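Local coordinates for protein Succinylglutamatedesuccinylase/aspartoacylase (Rhodobacter sphaeroides 2.4.1, PDB 3CDX) that is probably a metal-dependent hydrolase of the succinylglutamate desuccinylase/aspartoacylase family, acting on linear amide bonds, and binds a calcium ion in the crystal, at residues I144-H149 with E180-P185; V56-G61 with R231-V236; E66-I71 with E224-G229. One frame throughout, in Å; residues are numbered along the deposited sequence.

Contact 1 of 3, residues I144-H149 with E180-P185; sequences ISVDMH and EAFGAP. With CA (calcium ion), chain G.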
# COMPACT_ATOMS: atom_id res chain seq x y z
N ILE A 144 9.05 -36.80 -18.49
CA ILE A 144 9.21 -36.63 -17.05
C ILE A 144 9.37 -35.14 -16.70
O ILE A 144 9.98 -34.40 -17.45
CB ILE A 144 10.40 -37.48 -16.50
CG1 ILE A 144 10.53 -37.30 -14.97
CG2 ILE A 144 11.70 -37.12 -17.24
CD1 ILE A 144 11.60 -38.15 -14.36
N SER A 145 8.86 -34.75 -15.53
CA SER A 145 9.06 -33.41 -14.98
C SER A 145 9.69 -33.45 -13.59
O SER A 145 9.29 -34.25 -12.73
CB SER A 145 7.73 -32.64 -14.94
OG SER A 145 7.71 -31.64 -13.89
N VAL A 146 10.70 -32.60 -13.42
CA VAL A 146 11.26 -32.28 -12.10
C VAL A 146 10.95 -30.78 -11.83
O VAL A 146 11.43 -29.89 -12.51
CB VAL A 146 12.77 -32.57 -11.94
CG1 VAL A 146 13.20 -32.41 -10.47
CG2 VAL A 146 13.13 -34.01 -12.46
N ASP A 147 10.08 -30.55 -10.87
CA ASP A 147 9.70 -29.19 -10.50
C ASP A 147 10.42 -28.87 -9.19
O ASP A 147 10.18 -29.49 -8.13
CB ASP A 147 8.14 -29.07 -10.45
CG ASP A 147 7.66 -27.63 -10.20
OD1 ASP A 147 8.35 -26.64 -10.58
OD2 ASP A 147 6.60 -27.52 -9.55
N MET A 148 11.37 -27.95 -9.28
CA MET A 148 12.26 -27.69 -8.14
C MET A 148 11.76 -26.57 -7.17
O MET A 148 11.64 -25.37 -7.53
CB MET A 148 13.66 -27.38 -8.67
CG MET A 148 14.29 -28.51 -9.56
SD MET A 148 16.03 -28.34 -10.07
CE MET A 148 16.91 -28.80 -8.61
N HIS A 149 11.53 -26.98 -5.93
CA HIS A 149 11.01 -26.12 -4.90
C HIS A 149 11.91 -26.13 -3.67
O HIS A 149 12.83 -26.96 -3.56
CB HIS A 149 9.58 -26.58 -4.52
CG HIS A 149 8.56 -26.29 -5.59
ND1 HIS A 149 7.75 -25.18 -5.56
CD2 HIS A 149 8.27 -26.95 -6.73
CE1 HIS A 149 6.98 -25.17 -6.64
NE2 HIS A 149 7.27 -26.24 -7.36
N GLU A 180 14.93 -42.22 -6.73
CA GLU A 180 16.15 -42.90 -6.31
C GLU A 180 17.35 -42.40 -7.13
O GLU A 180 18.40 -42.08 -6.57
CB GLU A 180 16.02 -44.45 -6.38
CG GLU A 180 15.14 -45.02 -5.30
CD GLU A 180 14.87 -46.53 -5.42
OE1 GLU A 180 15.69 -47.25 -6.05
OE2 GLU A 180 13.83 -46.99 -4.86
N ALA A 181 17.18 -42.32 -8.45
CA ALA A 181 18.23 -41.78 -9.33
C ALA A 181 18.59 -40.32 -9.00
O ALA A 181 19.78 -39.97 -8.90
CB ALA A 181 17.79 -41.88 -10.79
N PHE A 182 17.58 -39.47 -8.78
CA PHE A 182 17.85 -38.06 -8.42
C PHE A 182 18.84 -38.06 -7.24
O PHE A 182 19.81 -37.33 -7.25
CB PHE A 182 16.54 -37.30 -8.07
CG PHE A 182 16.74 -35.79 -7.79
CD1 PHE A 182 16.41 -34.84 -8.77
CD2 PHE A 182 17.24 -35.35 -6.57
CE1 PHE A 182 16.59 -33.43 -8.50
CE2 PHE A 182 17.42 -33.96 -6.30
CZ PHE A 182 17.10 -33.01 -7.26
N GLY A 183 18.60 -38.92 -6.24
CA GLY A 183 19.61 -39.17 -5.19
C GLY A 183 19.76 -38.11 -4.12
O GLY A 183 20.89 -37.78 -3.71
N ALA A 184 18.63 -37.56 -3.66
CA ALA A 184 18.64 -36.69 -2.49
C ALA A 184 18.64 -37.59 -1.24
O ALA A 184 18.24 -38.75 -1.33
CB ALA A 184 17.44 -35.76 -2.49
N PRO A 185 19.10 -37.08 -0.10
CA PRO A 185 19.12 -38.01 1.06
C PRO A 185 17.78 -38.65 1.34
O PRO A 185 17.78 -39.81 1.75
CB PRO A 185 19.54 -37.12 2.23
CG PRO A 185 20.20 -35.95 1.63
CD PRO A 185 19.67 -35.76 0.23
CA CA G . 7.24 -23.90 -3.71
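Phe182, on the last turn of helix 169-182, pushes its ring toward strand 144-148 and meets Val146 and Met148 there. The closer approach is that of Val146 CG1, 4.1 Å from Phe182 CE1; the methyl comes in at a slant to the ring. Met148 arrives at the ring's edge, near its plane, with CE 4.4 Å from CZ of Phe182. Torsions explain the reach on each side: the Phe182 ring is carried anti to its own N (chi1 -175°), out from the helix end, while the Met148 chain turns at its last torsion (chi3 78°) and brings its methyl nearer than its CB would suggest. All three residues are buried, and Val236 and Ile233 of helix 223-239 join the same apolar cluster, so the ring sits among strand, helix end and a second helix.

The 180-185 segment opens up to either side of Phe182 in sequence: Glu180 before it is exposed, and beyond Gly183, which follows the helix with positive phi, Pro185 is partly exposed.

Across the strand from the ring, the side chains are polar. Asp147 OD2 accepts a hydrogen bond from NE2 of His149, 2.6 Å long; the acceptor lies in the imidazole plane, whereas the donor stands well above the carboxylate plane. Asp147 OD1 is tied to Thr59 on the neighbouring strand, so both carboxylate oxygens have partners. With NE2 held in this way, His149 offers ND1 to the calcium ion at 2.3 Å. Helices packed on an apolar sheet face, with a metal ligand near one end of a central strand, are consistent with the M14 metallopeptidase-like alpha/beta fold of this family.

Contact 2 of 3, residues V56-G61 with R231-V236; sequences VLLTGG and RGILNV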
# COMPACT_ATOMS: atom_id res chain seq x y z
N VAL A 56 12.86 -34.49 -21.02
CA VAL A 56 12.90 -34.14 -19.60
C VAL A 56 12.62 -32.66 -19.40
O VAL A 56 13.32 -31.82 -19.94
CB VAL A 56 14.27 -34.49 -18.97
CG1 VAL A 56 14.34 -34.02 -17.52
CG2 VAL A 56 14.55 -36.02 -19.10
N LEU A 57 11.60 -32.34 -18.62
CA LEU A 57 11.26 -30.94 -18.37
C LEU A 57 11.66 -30.57 -16.96
O LEU A 57 11.23 -31.21 -15.99
CB LEU A 57 9.78 -30.67 -18.65
CG LEU A 57 9.14 -29.37 -18.12
CD1 LEU A 57 9.67 -28.10 -18.83
CD2 LEU A 57 7.63 -29.48 -18.19
N LEU A 58 12.47 -29.50 -16.85
CA LEU A 58 13.08 -29.02 -15.60
C LEU A 58 12.58 -27.61 -15.33
O LEU A 58 12.81 -26.69 -16.15
CB LEU A 58 14.62 -29.04 -15.71
CG LEU A 58 15.27 -30.42 -15.98
CD1 LEU A 58 16.72 -30.28 -16.20
CD2 LEU A 58 14.95 -31.45 -14.89
N THR A 59 11.82 -27.44 -14.25
CA THR A 59 11.28 -26.12 -13.94
C THR A 59 11.78 -25.66 -12.60
O THR A 59 11.93 -26.47 -11.68
CB THR A 59 9.70 -26.07 -13.99
OG1 THR A 59 9.13 -27.11 -13.15
CG2 THR A 59 9.21 -26.24 -15.42
N GLY A 60 12.07 -24.36 -12.49
CA GLY A 60 12.42 -23.72 -11.24
C GLY A 60 11.74 -22.36 -11.10
O GLY A 60 11.23 -21.82 -12.08
N GLY A 61 11.70 -21.83 -9.88
CA GLY A 61 11.24 -20.46 -9.65
C GLY A 61 9.75 -20.29 -9.90
O GLY A 61 9.28 -19.20 -10.21
N ARG A 231 23.42 -31.96 -8.88
CA ARG A 231 23.65 -33.39 -9.14
C ARG A 231 22.34 -34.13 -9.52
O ARG A 231 22.33 -34.97 -10.39
CB ARG A 231 24.34 -34.05 -7.94
CG ARG A 231 24.82 -35.50 -8.18
CD ARG A 231 25.38 -36.15 -6.94
NE ARG A 231 24.35 -36.53 -5.99
CZ ARG A 231 24.59 -37.21 -4.87
NH1 ARG A 231 25.82 -37.59 -4.57
NH2 ARG A 231 23.60 -37.54 -4.07
N GLY A 232 21.23 -33.81 -8.85
CA GLY A 232 20.00 -34.58 -9.05
C GLY A 232 19.45 -34.47 -10.45
O GLY A 232 18.89 -35.44 -10.97
N ILE A 233 19.58 -33.29 -11.05
CA ILE A 233 19.06 -33.11 -12.39
C ILE A 233 19.91 -33.80 -13.45
O ILE A 233 19.35 -34.34 -14.41
CB ILE A 233 18.71 -31.62 -12.74
CG1 ILE A 233 19.93 -30.69 -12.74
CG2 ILE A 233 17.61 -31.10 -11.76
CD1 ILE A 233 19.59 -29.20 -13.13
N LEU A 234 21.23 -33.79 -13.27
CA LEU A 234 22.14 -34.60 -14.10
C LEU A 234 21.82 -36.08 -13.97
O LEU A 234 21.69 -36.76 -14.98
CB LEU A 234 23.61 -34.40 -13.70
CG LEU A 234 24.30 -33.10 -14.10
CD1 LEU A 234 25.68 -33.07 -13.44
CD2 LEU A 234 24.40 -32.96 -15.61
N ASN A 235 21.72 -36.56 -12.73
CA ASN A 235 21.30 -37.93 -12.43
C ASN A 235 19.98 -38.31 -13.09
O ASN A 235 19.83 -39.42 -13.62
CB ASN A 235 21.12 -38.14 -10.93
CG ASN A 235 22.43 -38.30 -10.17
OD1 ASN A 235 23.51 -38.33 -10.75
ND2 ASN A 235 22.32 -38.38 -8.85
N VAL A 236 19.01 -37.39 -13.08
CA VAL A 236 17.74 -37.69 -13.67
C VAL A 236 17.94 -37.88 -15.18
O VAL A 236 17.37 -38.80 -15.78
CB VAL A 236 16.67 -36.64 -13.38
CG1 VAL A 236 15.62 -36.71 -14.45
CG2 VAL A 236 16.00 -36.91 -11.98
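Leu58 and Ile233 bring strand 55-60 and helix 223-239 to 7.9 Å, measured between their CA atoms, and Val56 and Val236 follow at 8.4 Å, again CA to CA. The pairing reverses: going up the strand from Val56 to Leu58 means going back along the helix from Val236 to Ile233, so the two segments run in roughly opposite directions. Alternation in the strand sends Val56 and Leu58 toward the helix, and the three-residue spacing of Ile233 and Val236 places both on one helical face. Regular turns hold that face in shape, as in the bond from Asn235 N to Arg231 O of 2.9 Å.

The touch itself is made by methyl groups. Leu58 CD2 lies 4.1 Å from CG2 of Ile233, the two side chains meeting at a slant. Ile233 has its CG1 between the backbone N and the carbonyl carbon (chi1 64°), which leaves CG2 as the branch facing Leu58. Further along, Val56 CG1 and Val236 CG1 face each other at 4.3 Å. Here a helix covers one face of parallel strands, the layering of the alpha/beta core of the M14-like catalytic domain: strand 55-60 is flanked by strands 87-92 and 144-148, parallel to both. Val146 of the latter touches both Leu58 and Val236, while Leu76 of helix 68-79 reaches Leu58 and Ile233 and closes the group from another helix. All four touching residues are buried. On another side of helix 223-239, polar groups take over, with Arg231 NH2 bonded to the carbonyl of Gly183 and Asn235 ND2 to that of Phe182.

Contact 3 of 3, residues E66-I71 with E224-G229; sequences EYEGQI and EGVRIG. With CA (calcium ion), chain G.
Helix 68-79, which follows the His-x-x-Glu metal motif of His63 and Glu66 in the chain, packs on helix 223-239 through Glu68 and Ile71 against Gly225 and Val226. Backbones come close: the CA atoms of Glu68 and Val226 are 5.3 Å apart. Gly225 has no side chain to stand between them, and the CG of Glu68 lies directly over the peptide link, 3.8 Å from Val226 N. The same CG also touches the CG2 methyl of Val226 at 3.9 Å. A bend at chi2 (70°) turns the Glu68 carboxylate aside from this contact, and its OE2 is taken by the backbone N of Asn222, just before the helix.

One turn on, Ile71 and Val226 cross at about a right angle and use two methyls each: CD1 of Ile71 meets CG2 of Val226 at 4.0 Å, and the CG2 branch of Ile71 meets CG1 of Val226. His298 and Glu279 of a second subunit pack on Ile71 and Val226, so the assembly covers this junction.

On the helix face turned from the contact, Arg227 grips Glu224 side-on, NE to OE1 and NH2 to OE2, and Arg252 shares that carboxylate.

Glu66, its chain extended beyond CG, binds the calcium ion with both oxygens, OE1 at 2.3 Å and OE2 at 2.4 Å; His63 and His149 are the other protein ligands. Ile71 and Val226 thus supply the apolar part of the join, and the aliphatic CG of Glu68 packs over backbone that glycine leaves bare. The two glutamates divide the work: Glu68 enters the helix contact through its carbon chain with OE2 turned to Asn222, while Glu66, two residues earlier, gives both oxygens to the metal.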
# COMPACT_ATOMS: atom_id res chain seq x y z
N GLU A 66 12.12 -19.34 -4.02
CA GLU A 66 12.68 -20.67 -3.89
C GLU A 66 13.80 -20.78 -4.90
O GLU A 66 13.54 -20.95 -6.07
CB GLU A 66 11.58 -21.69 -4.10
CG GLU A 66 10.56 -21.54 -3.04
CD GLU A 66 9.35 -22.40 -3.23
OE1 GLU A 66 9.38 -23.30 -4.12
OE2 GLU A 66 8.36 -22.13 -2.50
N TYR A 67 15.04 -20.65 -4.40
CA TYR A 67 16.25 -20.34 -5.20
C TYR A 67 16.96 -21.51 -5.84
O TYR A 67 17.56 -21.36 -6.93
CB TYR A 67 17.28 -19.61 -4.33
CG TYR A 67 16.70 -18.47 -3.54
CD1 TYR A 67 16.04 -17.38 -4.17
CD2 TYR A 67 16.81 -18.46 -2.15
CE1 TYR A 67 15.51 -16.33 -3.41
CE2 TYR A 67 16.26 -17.44 -1.37
CZ TYR A 67 15.63 -16.37 -1.99
OH TYR A 67 15.09 -15.40 -1.15
N GLU A 68 16.93 -22.67 -5.17
CA GLU A 68 17.83 -23.76 -5.58
C GLU A 68 17.58 -24.27 -7.01
O GLU A 68 18.53 -24.51 -7.77
CB GLU A 68 17.83 -24.89 -4.52
CG GLU A 68 18.67 -24.55 -3.29
CD GLU A 68 18.09 -23.44 -2.38
OE1 GLU A 68 17.04 -22.81 -2.67
OE2 GLU A 68 18.73 -23.19 -1.35
N GLY A 69 16.30 -24.37 -7.40
CA GLY A 69 15.96 -24.70 -8.80
C GLY A 69 16.39 -23.63 -9.80
O GLY A 69 16.83 -23.94 -10.91
N GLN A 70 16.26 -22.36 -9.42
CA GLN A 70 16.69 -21.26 -10.32
C GLN A 70 18.20 -21.35 -10.63
O GLN A 70 18.59 -21.14 -11.75
CB GLN A 70 16.40 -19.89 -9.68
CG GLN A 70 14.89 -19.62 -9.38
CD GLN A 70 14.72 -18.27 -8.71
OE1 GLN A 70 15.38 -17.30 -9.11
NE2 GLN A 70 13.87 -18.20 -7.65
N ILE A 71 19.02 -21.62 -9.59
CA ILE A 71 20.47 -21.79 -9.75
C ILE A 71 20.83 -23.08 -10.52
O ILE A 71 21.54 -23.02 -11.53
CB ILE A 71 21.18 -21.81 -8.40
CG1 ILE A 71 21.09 -20.41 -7.71
CG2 ILE A 71 22.63 -22.24 -8.57
CD1 ILE A 71 21.40 -20.46 -6.18
N GLU A 224 24.12 -27.00 0.50
CA GLU A 224 23.94 -28.44 0.26
C GLU A 224 22.79 -28.67 -0.71
O GLU A 224 22.86 -29.58 -1.53
CB GLU A 224 23.67 -29.17 1.57
CG GLU A 224 24.93 -29.56 2.29
CD GLU A 224 25.72 -30.64 1.52
OE1 GLU A 224 26.65 -30.25 0.76
OE2 GLU A 224 25.37 -31.84 1.67
N GLY A 225 21.74 -27.84 -0.58
CA GLY A 225 20.60 -27.86 -1.45
C GLY A 225 20.96 -27.58 -2.89
O GLY A 225 20.43 -28.20 -3.79
N VAL A 226 21.86 -26.63 -3.12
CA VAL A 226 22.33 -26.31 -4.47
C VAL A 226 23.12 -27.52 -5.02
O VAL A 226 22.95 -27.89 -6.18
CB VAL A 226 23.20 -25.04 -4.47
CG1 VAL A 226 23.92 -24.86 -5.80
CG2 VAL A 226 22.36 -23.76 -4.12
N ARG A 227 23.98 -28.12 -4.19
CA ARG A 227 24.80 -29.26 -4.60
C ARG A 227 23.90 -30.47 -4.94
O ARG A 227 24.07 -31.07 -5.95
CB ARG A 227 25.80 -29.65 -3.49
CG ARG A 227 26.81 -30.79 -3.92
CD ARG A 227 27.76 -31.24 -2.77
NE ARG A 227 27.00 -31.79 -1.64
CZ ARG A 227 26.50 -33.03 -1.59
NH1 ARG A 227 26.67 -33.87 -2.60
NH2 ARG A 227 25.83 -33.44 -0.54
N ILE A 228 22.94 -30.78 -4.08
CA ILE A 228 22.07 -31.94 -4.29
C ILE A 228 21.17 -31.73 -5.51
O ILE A 228 20.96 -32.65 -6.31
CB ILE A 228 21.30 -32.27 -2.98
CG1 ILE A 228 22.26 -32.88 -1.95
CG2 ILE A 228 20.04 -33.14 -3.24
CD1 ILE A 228 22.74 -34.33 -2.24
N GLY A 229 20.67 -30.51 -5.68
CA GLY A 229 19.87 -30.17 -6.84
C GLY A 229 20.62 -30.20 -8.16
O GLY A 229 20.12 -30.75 -9.14
CA CA G . 7.24 -23.90 -3.71

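The three contacts are nested along the chain: contact 2 closes the outermost loop, contact 3 lies within it, and contact 1 is innermost. The centres of contact 1 and contact 2 are about 7 Å apart, those of contact 2 and contact 3 about 10 Å, and those of contact 1 and contact 3 about 11 Å. Contacts 2 and 3 share helix 223-239, which meets helix 68-79 with its earlier turns and strand 55-60 with its later ones; contacts 1 and 2 rest on neighbouring parallel strands, 144-148 and 55-60. Contacts 1 and 3 meet at the calcium ion through His149 and Glu66. One continuous buried core of the catalytic domain thus lies beneath the metal site.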